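Local coordinates for GST N-terminal domain-containing protein (Pseudomonas syringae pv. tomato, PDB 3IC8) that is of unknown function but is glutathione S-transferase-like and may bind glutathione or a related thiol, at residues 14-17 / 18-22; 67-70 / 71-75; 101-104 / 105-109; 82-85 / 86-89. One frame throughout, in Å; residues are numbered along the deposited sequence.

Contact 1 (14-17 / 18-22); sequences FAEK and ARLML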
loop_
_atom_site.group_PDB
_atom_site.type_symbol
_atom_site.label_atom_id
_atom_site.label_comp_id
_atom_site.label_asym_id
_atom_site.label_seq_id
_atom_site.Cartn_x
_atom_site.Cartn_y
_atom_site.Cartn_z
ATOM N N PHE A 14 -8.933 -12.766 19.616
ATOM C CA PHE A 14 -9.708 -13.953 19.382
ATOM C C PHE A 14 -10.932 -13.742 18.512
ATOM O O PHE A 14 -11.394 -14.649 17.880
ATOM C CB PHE A 14 -10.028 -14.653 20.688
ATOM C CG PHE A 14 -8.839 -15.276 21.340
ATOM C CD1 PHE A 14 -8.524 -16.574 21.134
ATOM C CD2 PHE A 14 -8.033 -14.545 22.155
ATOM C CE1 PHE A 14 -7.452 -17.105 21.715
ATOM C CE2 PHE A 14 -6.967 -15.092 22.729
ATOM C CZ PHE A 14 -6.677 -16.361 22.516
ATOM N N ALA A 15 -11.436 -12.524 18.489
ATOM C CA ALA A 15 -12.603 -12.162 17.743
ATOM C C ALA A 15 -12.311 -11.544 16.398
ATOM O O ALA A 15 -13.196 -11.070 15.758
ATOM C CB ALA A 15 -13.432 -11.249 18.541
ATOM N N GLU A 16 -11.060 -11.498 16.006
ATOM C CA GLU A 16 -10.667 -10.920 14.742
ATOM C C GLU A 16 -11.167 -11.638 13.513
ATOM O O GLU A 16 -11.503 -11.035 12.550
ATOM C CB GLU A 16 -9.170 -10.698 14.699
ATOM C CG GLU A 16 -8.678 -9.958 13.521
ATOM C CD GLU A 16 -9.007 -8.489 13.526
ATOM O OE1 GLU A 16 -8.674 -7.857 12.535
ATOM O OE2 GLU A 16 -9.583 -7.968 14.481
ATOM N N LYS A 17 -11.206 -12.949 13.550
ATOM C CA LYS A 17 -11.599 -13.682 12.388
ATOM C C LYS A 17 -13.008 -13.303 11.987
ATOM O O LYS A 17 -13.251 -13.084 10.854
ATOM C CB LYS A 17 -11.466 -15.182 12.621
ATOM C CG LYS A 17 -12.251 -16.044 11.670
ATOM C CD LYS A 17 -11.640 -17.380 11.430
ATOM C CE LYS A 17 -12.209 -18.442 12.322
ATOM N NZ LYS A 17 -12.724 -19.566 11.564
ATOM N N ALA A 18 -13.920 -13.194 12.924
ATOM C CA ALA A 18 -15.297 -12.851 12.620
ATOM C C ALA A 18 -15.473 -11.484 12.006
ATOM O O ALA A 18 -16.297 -11.296 11.169
ATOM C CB ALA A 18 -16.111 -12.964 13.815
ATOM N N ARG A 19 -14.688 -10.538 12.464
ATOM C CA ARG A 19 -14.657 -9.210 11.939
ATOM C C ARG A 19 -14.193 -9.160 10.489
ATOM O O ARG A 19 -14.703 -8.418 9.700
ATOM C CB ARG A 19 -13.726 -8.400 12.821
ATOM C CG ARG A 19 -14.373 -7.298 13.546
ATOM C CD ARG A 19 -14.115 -7.255 15.028
ATOM N NE ARG A 19 -12.761 -7.556 15.452
ATOM C CZ ARG A 19 -12.428 -7.861 16.692
ATOM N NH1 ARG A 19 -13.324 -7.903 17.627
ATOM N NH2 ARG A 19 -11.204 -8.140 16.999
ATOM N N LEU A 20 -13.180 -9.939 10.173
ATOM C CA LEU A 20 -12.690 -10.076 8.825
ATOM C C LEU A 20 -13.730 -10.703 7.958
ATOM O O LEU A 20 -13.845 -10.384 6.823
ATOM C CB LEU A 20 -11.374 -10.826 8.759
ATOM C CG LEU A 20 -10.209 -10.108 9.396
ATOM C CD1 LEU A 20 -9.104 -11.017 9.733
ATOM C CD2 LEU A 20 -9.725 -8.967 8.613
HETATM N N MSE A 21 -14.481 -11.621 8.520
HETATM C CA MSE A 21 -15.511 -12.298 7.793
HETATM C C MSE A 21 -16.551 -11.297 7.368
HETATM O O MSE A 21 -17.036 -11.332 6.277
HETATM C CB MSE A 21 -16.129 -13.398 8.633
HETATM C CG MSE A 21 -15.383 -14.702 8.657
HETATM SE SE MSE A 21 -15.826 -15.896 10.070
HETATM C CE MSE A 21 -17.579 -16.299 9.660
ATOM N N LEU A 22 -16.869 -10.383 8.249
ATOM C CA LEU A 22 -17.757 -9.313 7.908
ATOM C C LEU A 22 -17.186 -8.416 6.844
ATOM O O LEU A 22 -17.890 -7.941 6.024
ATOM C CB LEU A 22 -18.208 -8.558 9.141
ATOM C CG LEU A 22 -19.102 -9.395 10.034
ATOM C CD1 LEU A 22 -19.290 -8.790 11.359
ATOM C CD2 LEU A 22 -20.378 -9.640 9.430
HETATM O O HOH W 1 -13.052 -14.722 15.558
#

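Contact 2 (67-70 / 71-75); sequences ALMA and RRLEQ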
loop_
_atom_site.group_PDB
_atom_site.type_symbol
_atom_site.label_atom_id
_atom_site.label_comp_id
_atom_site.label_asym_id
_atom_site.label_seq_id
_atom_site.Cartn_x
_atom_site.Cartn_y
_atom_site.Cartn_z
ATOM N N ALA A 67 -17.930 -20.973 12.772
ATOM C CA ALA A 67 -18.027 -21.796 11.607
ATOM C C ALA A 67 -19.424 -21.763 11.016
ATOM O O ALA A 67 -19.594 -21.758 9.839
ATOM C CB ALA A 67 -17.632 -23.171 11.942
ATOM N N LEU A 68 -20.412 -21.782 11.875
ATOM C CA LEU A 68 -21.795 -21.630 11.514
ATOM C C LEU A 68 -22.118 -20.260 10.981
ATOM O O LEU A 68 -22.934 -20.108 10.128
ATOM C CB LEU A 68 -22.683 -21.949 12.696
ATOM C CG LEU A 68 -24.143 -22.126 12.375
ATOM C CD1 LEU A 68 -24.348 -23.398 11.681
ATOM C CD2 LEU A 68 -24.950 -22.069 13.585
HETATM N N MSE A 69 -21.468 -19.267 11.539
HETATM C CA MSE A 69 -21.697 -17.895 11.205
HETATM C C MSE A 69 -21.374 -17.669 9.754
HETATM O O MSE A 69 -22.037 -16.927 9.083
HETATM C CB MSE A 69 -20.835 -17.017 12.084
HETATM C CG MSE A 69 -21.045 -15.561 11.925
HETATM SE SE MSE A 69 -19.790 -14.448 12.876
HETATM C CE MSE A 69 -18.903 -13.659 11.431
ATOM N N ALA A 70 -20.346 -18.336 9.276
ATOM C CA ALA A 70 -19.952 -18.222 7.903
ATOM C C ALA A 70 -21.019 -18.706 6.972
ATOM O O ALA A 70 -21.271 -18.099 5.981
ATOM C CB ALA A 70 -18.712 -18.989 7.670
ATOM N N ARG A 71 -21.632 -19.816 7.288
ATOM C CA ARG A 71 -22.722 -20.302 6.492
ATOM C C ARG A 71 -23.974 -19.449 6.467
ATOM O O ARG A 71 -24.624 -19.380 5.478
ATOM C CB ARG A 71 -23.015 -21.745 6.829
ATOM C CG ARG A 71 -21.926 -22.602 6.338
ATOM C CD ARG A 71 -22.022 -24.007 6.740
ATOM N NE ARG A 71 -20.755 -24.668 6.532
ATOM C CZ ARG A 71 -20.354 -25.187 5.394
ATOM N NH1 ARG A 71 -21.112 -25.144 4.345
ATOM N NH2 ARG A 71 -19.198 -25.762 5.316
ATOM N N ARG A 72 -24.328 -18.844 7.582
ATOM C CA ARG A 72 -25.403 -17.892 7.647
ATOM C C ARG A 72 -25.100 -16.673 6.836
ATOM O O ARG A 72 -25.957 -16.137 6.216
ATOM C CB ARG A 72 -25.705 -17.526 9.081
ATOM C CG ARG A 72 -26.825 -16.579 9.248
ATOM C CD ARG A 72 -28.010 -17.006 8.442
ATOM N NE ARG A 72 -29.131 -16.090 8.524
ATOM C CZ ARG A 72 -29.390 -15.144 7.643
ATOM N NH1 ARG A 72 -28.617 -14.963 6.612
ATOM N NH2 ARG A 72 -30.430 -14.375 7.792
ATOM N N LEU A 73 -23.860 -16.238 6.856
ATOM C CA LEU A 73 -23.425 -15.125 6.049
ATOM C C LEU A 73 -23.530 -15.405 4.570
ATOM O O LEU A 73 -23.917 -14.571 3.807
ATOM C CB LEU A 73 -21.998 -14.761 6.389
ATOM C CG LEU A 73 -21.780 -13.999 7.683
ATOM C CD1 LEU A 73 -20.355 -13.624 7.863
ATOM C CD2 LEU A 73 -22.681 -12.806 7.812
ATOM N N GLU A 74 -23.158 -16.610 4.197
ATOM C CA GLU A 74 -23.172 -17.063 2.844
ATOM C C GLU A 74 -24.582 -17.034 2.322
ATOM O O GLU A 74 -24.806 -16.745 1.185
ATOM C CB GLU A 74 -22.569 -18.463 2.768
ATOM C CG GLU A 74 -22.380 -18.985 1.394
ATOM C CD GLU A 74 -20.967 -18.885 0.914
ATOM O OE1 GLU A 74 -20.549 -19.697 0.091
ATOM O OE2 GLU A 74 -20.266 -17.992 1.360
ATOM N N GLN A 75 -25.527 -17.378 3.169
ATOM C CA GLN A 75 -26.920 -17.241 2.857
ATOM C C GLN A 75 -27.346 -15.782 2.691
ATOM O O GLN A 75 -28.052 -15.454 1.768
ATOM C CB GLN A 75 -27.756 -17.957 3.912
ATOM C CG GLN A 75 -29.207 -17.591 3.953
ATOM C CD GLN A 75 -29.922 -18.191 5.127
ATOM O OE1 GLN A 75 -30.951 -17.707 5.547
ATOM N NE2 GLN A 75 -29.376 -19.252 5.662
HETATM O O HOH W 2 -19.043 -24.178 9.260
#

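Contact 3 (101-104 / 105-109); sequences VLFL and HAVSL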
loop_
_atom_site.group_PDB
_atom_site.type_symbol
_atom_site.label_atom_id
_atom_site.label_comp_id
_atom_site.label_asym_id
_atom_site.label_seq_id
_atom_site.Cartn_x
_atom_site.Cartn_y
_atom_site.Cartn_z
ATOM N N VAL A 101 -5.458 -27.268 14.616
ATOM C CA VAL A 101 -4.037 -27.522 14.720
ATOM C C VAL A 101 -3.175 -26.295 14.563
ATOM O O VAL A 101 -2.297 -26.050 15.334
ATOM C CB VAL A 101 -3.595 -28.522 13.633
ATOM C CG1 VAL A 101 -2.142 -28.531 13.458
ATOM C CG2 VAL A 101 -4.038 -29.865 13.948
ATOM N N LEU A 102 -3.418 -25.537 13.526
ATOM C CA LEU A 102 -2.646 -24.352 13.266
ATOM C C LEU A 102 -2.800 -23.256 14.291
ATOM O O LEU A 102 -1.857 -22.621 14.656
ATOM C CB LEU A 102 -2.959 -23.828 11.878
ATOM C CG LEU A 102 -1.847 -23.134 11.130
ATOM C CD1 LEU A 102 -0.587 -23.909 11.102
ATOM C CD2 LEU A 102 -2.304 -22.850 9.785
ATOM N N PHE A 103 -4.028 -23.046 14.719
ATOM C CA PHE A 103 -4.385 -22.070 15.705
ATOM C C PHE A 103 -3.740 -22.379 17.028
ATOM O O PHE A 103 -3.314 -21.508 17.710
ATOM C CB PHE A 103 -5.900 -22.057 15.853
ATOM C CG PHE A 103 -6.413 -21.127 16.903
ATOM C CD1 PHE A 103 -6.720 -19.848 16.611
ATOM C CD2 PHE A 103 -6.619 -21.554 18.171
ATOM C CE1 PHE A 103 -7.181 -19.028 17.546
ATOM C CE2 PHE A 103 -7.081 -20.714 19.106
ATOM C CZ PHE A 103 -7.366 -19.461 18.790
ATOM N N LEU A 104 -3.701 -23.643 17.378
ATOM C CA LEU A 104 -3.102 -24.066 18.591
ATOM C C LEU A 104 -1.630 -23.785 18.647
ATOM O O LEU A 104 -1.145 -23.326 19.627
ATOM C CB LEU A 104 -3.348 -25.538 18.779
ATOM C CG LEU A 104 -2.782 -26.161 20.025
ATOM C CD1 LEU A 104 -3.120 -25.324 21.206
ATOM C CD2 LEU A 104 -3.389 -27.466 20.180
ATOM N N HIS A 105 -0.924 -24.041 17.577
ATOM C CA HIS A 105 0.468 -23.709 17.514
ATOM C C HIS A 105 0.692 -22.227 17.618
ATOM O O HIS A 105 1.561 -21.790 18.299
ATOM C CB HIS A 105 1.040 -24.176 16.197
ATOM C CG HIS A 105 1.142 -25.650 16.080
ATOM N ND1 HIS A 105 2.336 -26.315 16.118
ATOM C CD2 HIS A 105 0.194 -26.591 15.953
ATOM C CE1 HIS A 105 2.121 -27.604 16.021
ATOM N NE2 HIS A 105 0.828 -27.798 15.919
ATOM N N ALA A 106 -0.090 -21.444 16.919
ATOM C CA ALA A 106 0.130 -20.020 16.913
ATOM C C ALA A 106 -0.023 -19.376 18.277
ATOM O O ALA A 106 0.746 -18.552 18.641
ATOM C CB ALA A 106 -0.751 -19.367 15.909
ATOM N N VAL A 107 -1.041 -19.761 19.008
ATOM C CA VAL A 107 -1.247 -19.305 20.368
ATOM C C VAL A 107 -0.245 -19.761 21.413
ATOM O O VAL A 107 -0.012 -19.068 22.356
ATOM C CB VAL A 107 -2.692 -19.415 20.821
ATOM C CG1 VAL A 107 -3.543 -18.665 19.903
ATOM C CG2 VAL A 107 -3.126 -20.800 20.880
ATOM N N SER A 108 0.283 -20.954 21.262
ATOM C CA SER A 108 1.324 -21.425 22.136
ATOM C C SER A 108 2.568 -20.605 22.000
ATOM O O SER A 108 3.226 -20.328 22.961
ATOM C CB SER A 108 1.684 -22.878 21.851
ATOM O OG SER A 108 0.630 -23.740 22.118
ATOM N N LEU A 109 2.909 -20.270 20.782
ATOM C CA LEU A 109 4.078 -19.512 20.523
ATOM C C LEU A 109 4.041 -18.131 21.084
ATOM O O LEU A 109 5.000 -17.674 21.618
ATOM C CB LEU A 109 4.263 -19.394 19.032
ATOM C CG LEU A 109 4.841 -20.564 18.284
ATOM C CD1 LEU A 109 4.886 -20.279 16.840
ATOM C CD2 LEU A 109 6.176 -20.851 18.782
#

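Contact 4 (82-85 / 86-89); sequences FYPQ and GQEF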
loop_
_atom_site.group_PDB
_atom_site.type_symbol
_atom_site.label_atom_id
_atom_site.label_comp_id
_atom_site.label_asym_id
_atom_site.label_seq_id
_atom_site.Cartn_x
_atom_site.Cartn_y
_atom_site.Cartn_z
ATOM N N PHE A 82 -17.502 -17.615 0.663
ATOM C CA PHE A 82 -16.719 -18.371 1.596
ATOM C C PHE A 82 -16.446 -19.757 1.085
ATOM O O PHE A 82 -15.401 -20.273 1.306
ATOM C CB PHE A 82 -17.413 -18.464 2.934
ATOM C CG PHE A 82 -17.277 -17.255 3.768
ATOM C CD1 PHE A 82 -16.098 -16.614 3.872
ATOM C CD2 PHE A 82 -18.339 -16.756 4.432
ATOM C CE1 PHE A 82 -16.000 -15.532 4.625
ATOM C CE2 PHE A 82 -18.217 -15.681 5.174
ATOM C CZ PHE A 82 -17.060 -15.070 5.263
ATOM N N TYR A 83 -17.384 -20.370 0.392
ATOM C CA TYR A 83 -17.146 -21.695 -0.139
ATOM C C TYR A 83 -17.331 -21.806 -1.615
ATOM O O TYR A 83 -18.385 -22.116 -2.070
ATOM C CB TYR A 83 -18.085 -22.676 0.515
ATOM C CG TYR A 83 -18.063 -22.635 1.988
ATOM C CD1 TYR A 83 -18.895 -21.807 2.669
ATOM C CD2 TYR A 83 -17.211 -23.428 2.701
ATOM C CE1 TYR A 83 -18.878 -21.762 3.974
ATOM C CE2 TYR A 83 -17.199 -23.387 4.027
ATOM C CZ TYR A 83 -18.036 -22.544 4.659
ATOM O OH TYR A 83 -18.053 -22.477 5.995
ATOM N N PRO A 84 -16.278 -21.614 -2.361
ATOM C CA PRO A 84 -16.338 -21.550 -3.807
ATOM C C PRO A 84 -16.827 -22.825 -4.451
ATOM O O PRO A 84 -16.449 -23.882 -4.009
ATOM C CB PRO A 84 -14.886 -21.347 -4.170
ATOM C CG PRO A 84 -14.278 -20.898 -3.017
ATOM C CD PRO A 84 -14.913 -21.496 -1.898
ATOM N N GLN A 85 -17.626 -22.722 -5.501
ATOM C CA GLN A 85 -18.218 -23.893 -6.103
ATOM C C GLN A 85 -17.180 -24.849 -6.614
ATOM O O GLN A 85 -16.298 -24.482 -7.341
ATOM C CB GLN A 85 -19.084 -23.505 -7.279
ATOM C CG GLN A 85 -20.252 -22.640 -6.931
ATOM C CD GLN A 85 -21.551 -23.134 -7.506
ATOM O OE1 GLN A 85 -22.516 -23.321 -6.783
ATOM N NE2 GLN A 85 -21.589 -23.335 -8.809
ATOM N N GLY A 86 -17.334 -26.097 -6.238
ATOM C CA GLY A 86 -16.451 -27.157 -6.639
ATOM C C GLY A 86 -15.271 -27.369 -5.735
ATOM O O GLY A 86 -14.482 -28.231 -5.960
ATOM N N GLN A 87 -15.151 -26.540 -4.724
ATOM C CA GLN A 87 -14.112 -26.674 -3.750
ATOM C C GLN A 87 -14.635 -26.704 -2.333
ATOM O O GLN A 87 -13.916 -26.441 -1.435
ATOM C CB GLN A 87 -13.117 -25.555 -3.934
ATOM C CG GLN A 87 -12.475 -25.535 -5.265
ATOM C CD GLN A 87 -11.629 -24.333 -5.499
ATOM O OE1 GLN A 87 -10.473 -24.440 -5.800
ATOM N NE2 GLN A 87 -12.208 -23.183 -5.383
ATOM N N GLU A 88 -15.903 -26.989 -2.144
ATOM C CA GLU A 88 -16.523 -26.867 -0.840
ATOM C C GLU A 88 -16.030 -27.736 0.292
ATOM O O GLU A 88 -15.879 -27.250 1.380
ATOM C CB GLU A 88 -18.009 -27.131 -0.962
ATOM C CG GLU A 88 -18.721 -26.144 -1.794
ATOM C CD GLU A 88 -19.002 -26.652 -3.164
ATOM O OE1 GLU A 88 -18.088 -27.080 -3.847
ATOM O OE2 GLU A 88 -20.147 -26.625 -3.564
ATOM N N PHE A 89 -15.871 -29.025 0.042
ATOM C CA PHE A 89 -15.343 -29.958 1.006
ATOM C C PHE A 89 -13.910 -29.681 1.357
ATOM O O PHE A 89 -13.536 -29.732 2.486
ATOM C CB PHE A 89 -15.478 -31.365 0.468
ATOM C CG PHE A 89 -14.886 -32.398 1.325
ATOM C CD1 PHE A 89 -15.578 -32.895 2.367
ATOM C CD2 PHE A 89 -13.657 -32.890 1.073
ATOM C CE1 PHE A 89 -15.065 -33.823 3.117
ATOM C CE2 PHE A 89 -13.149 -33.826 1.842
ATOM C CZ PHE A 89 -13.851 -34.294 2.863
#

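Contact 1 (14-17 / 18-22)
E16 and R19 meet at about a right angle on the first turn of helix 16-25. The carboxylate of E16 reaches the edge of the R19 guanidinium, and the two planes stand 65° apart. E16 OE2 lies in the guanidinium plane and forms a salt bridge with R19 NH2 at 3.0 Å, with an N-H...O angle of 161°. R19 NE gives the same oxygen a weak second bond. One face of the guanidinium is covered by backbone: A15 O sits over its centre, 3.4 Å from R19 CZ. A15 CB packs on R19 NH1. The guanidinium is therefore held both at an edge and over a face. R19 NH2 also bonds S12 O and R19 NH1 bonds Y9 O, while E16 OE1 is bonded to H220. A15, E16 and R19 are buried.

L20 lies aslant E16, with L20 CD1 4.0 Å from E16 CG. K17 and M21 form the next pair. K17 CG is anti to the backbone N (chi1 161°), which lays it 3.9 Å from the selenium, SE, of M21. The far end of K17 turns off to a salt bridge with D99. Backbone bonds L20 N to E16 O and M21 N to K17 O, the latter 3.0 Å, complete the turn. A water joins F14 O to A18 N, 3.2 Å from the latter. This is the N-terminal end of the helix in a beta-alpha-beta unit, strand 4-8, helix 16-25 and strand 28-33, characteristic of the thioredoxin-like domain of glutathione S-transferases.

Contact 2 (67-70 / 71-75)
M69 O accepts the backbone bond of L73 N at 3.0 Å, in the middle of helix 66-76. A70 O takes E74 N at the same length, and L68 O takes R72 N at 3.2 Å. These three bonds are the regular i to i+4 pattern of an alpha helix. A water adds a side-chain link. It accepts from R71 NE in the plane of the guanidinium, at 3.3 Å, and gives a weak bond to A67 O. The R71 chain runs extended from CG to NE and leads outward from the helix, and the water bridges the remaining distance to A67 O.

R72 NH1 forms a salt bridge with E76, and R72 NE a hydrogen bond with Y63 OH. E74 OE2 binds K25 and the backbone N of F82, and E74 OE1 takes the backbone N of Y83, whose ring meets the cation of R71.

Apolar packing follows on another side. M69 and L73 lie side by side and point the same way. M69 CG is anti to the backbone N (chi1 -175°), and the chain bends at chi3, so the terminal methyl CE turns to L73 CD1 at 3.9 Å. L73 CG also rests 3.3 Å from M69 O. M69 reaches on to A18 and M21 of helix 16-25, and to L56 of strand 55-58.

The chemistry is that of an amphipathic helix. Its apolar side, with M69, A70 and L73, is buried in the N-terminal domain. The carboxylate of E74 meets a lysine and two backbone N-H groups, which would probably stabilise its negative charge.

Contact 3 (101-104 / 105-109)
V107 CG1 lies over one face of the F103 ring, offset toward its rim. It is 4.2 Å from the ring centroid, with the line 18° off the ring normal. This is a CH-pi contact, and CG1 comes closest to CZ, at 4.1 Å. The two side chains meet at a slant, one turn apart on helix 88-110. F103 CG is anti to the backbone N (chi1 177°), a setting that holds the ring out from the helix, where V107 CG1 comes over its face.

L104 O is gripped twice by S108. The backbone N of S108 gives it one bond at 3.2 Å, and S108 OG gives it another at 3.1 Å. The two donors arrive from opposite faces of the carbonyl plane. S108 OG sits beside its own backbone N (chi1 -65°), and this puts the hydroxyl within range of the carbonyl of the turn before. L104 CD1 comes 4.2 Å from the same OG.

Behind these side chains run the ordinary helix bonds, among them A106 N to L102 O and V107 N to F103 O, each 3.1 Å. Further out, H105 meets the F159 ring edge-to-face and packs against W156 of helix 149-167. L102 and A106 lean on T188 of helix 180-193. M116 of the second subunit packs on V107 and S108.

The chemistry is mainly apolar. The hydroxyl of S108 is buried, and by donating to L104 O it finds a partner within its own helix, beside a subunit interface.

Contact 4 (82-85 / 86-89)
P84 lies against Q87, the two side chains crossing at about a right angle across a type II beta turn. The turn runs from P84 to Q87 and leads directly into helix 88-110, with Q87 at the N-cap position. Its closing bond goes from Q87 N to P84 O, at 3.0 Å and with an N-H...O angle of 155°. G86 takes the third place of the turn with a positive phi of 89°, in the left-handed region.

E88 folds back over the turn. Its CG stays beside the backbone N (chi1 -64°), and the bend at chi2 brings the carboxylate over P84 and Q85. E88 OE1 lies 3.6 Å from P84 O and 3.7 Å from Q85 C. E88 CG also meets Y83 CB, at 4.2 Å.

The side before the turn is anchored by F82, which packs among A70, L73 and M21 and pairs by backbone hydrogen bonds with I180. P84 touches S179, just ahead of helix 180-193, and Q87 touches F175. The turn itself is on the surface of the protein, while F82 is buried. At the corner of the turn, G86 N gives a weak hydrogen bond to E88 OE1, at 2.7 Å.

Along the chain the order is contact 1, contact 2, contact 4, contact 3. They lie in series, so none nests in or crosses another. Contacts 1, 2 and 3 each lie within a helix of their own (16-25, 66-76 and 88-110), while contact 4 closes the tight turn before helix 88-110. Contacts 1 and 2 bring helices 16-25 and 66-76 together in the N-terminal domain, where M21 CE meets M69 CE at 3.4 Å. Contact 4 ties the connecting loop back to both helices. Contact 3 is further along helix 88-110, its centre about 25 Å from that of contact 4. It touches contact 1 through F14 and F103, joining the residues just before helix 16-25 to helix 88-110.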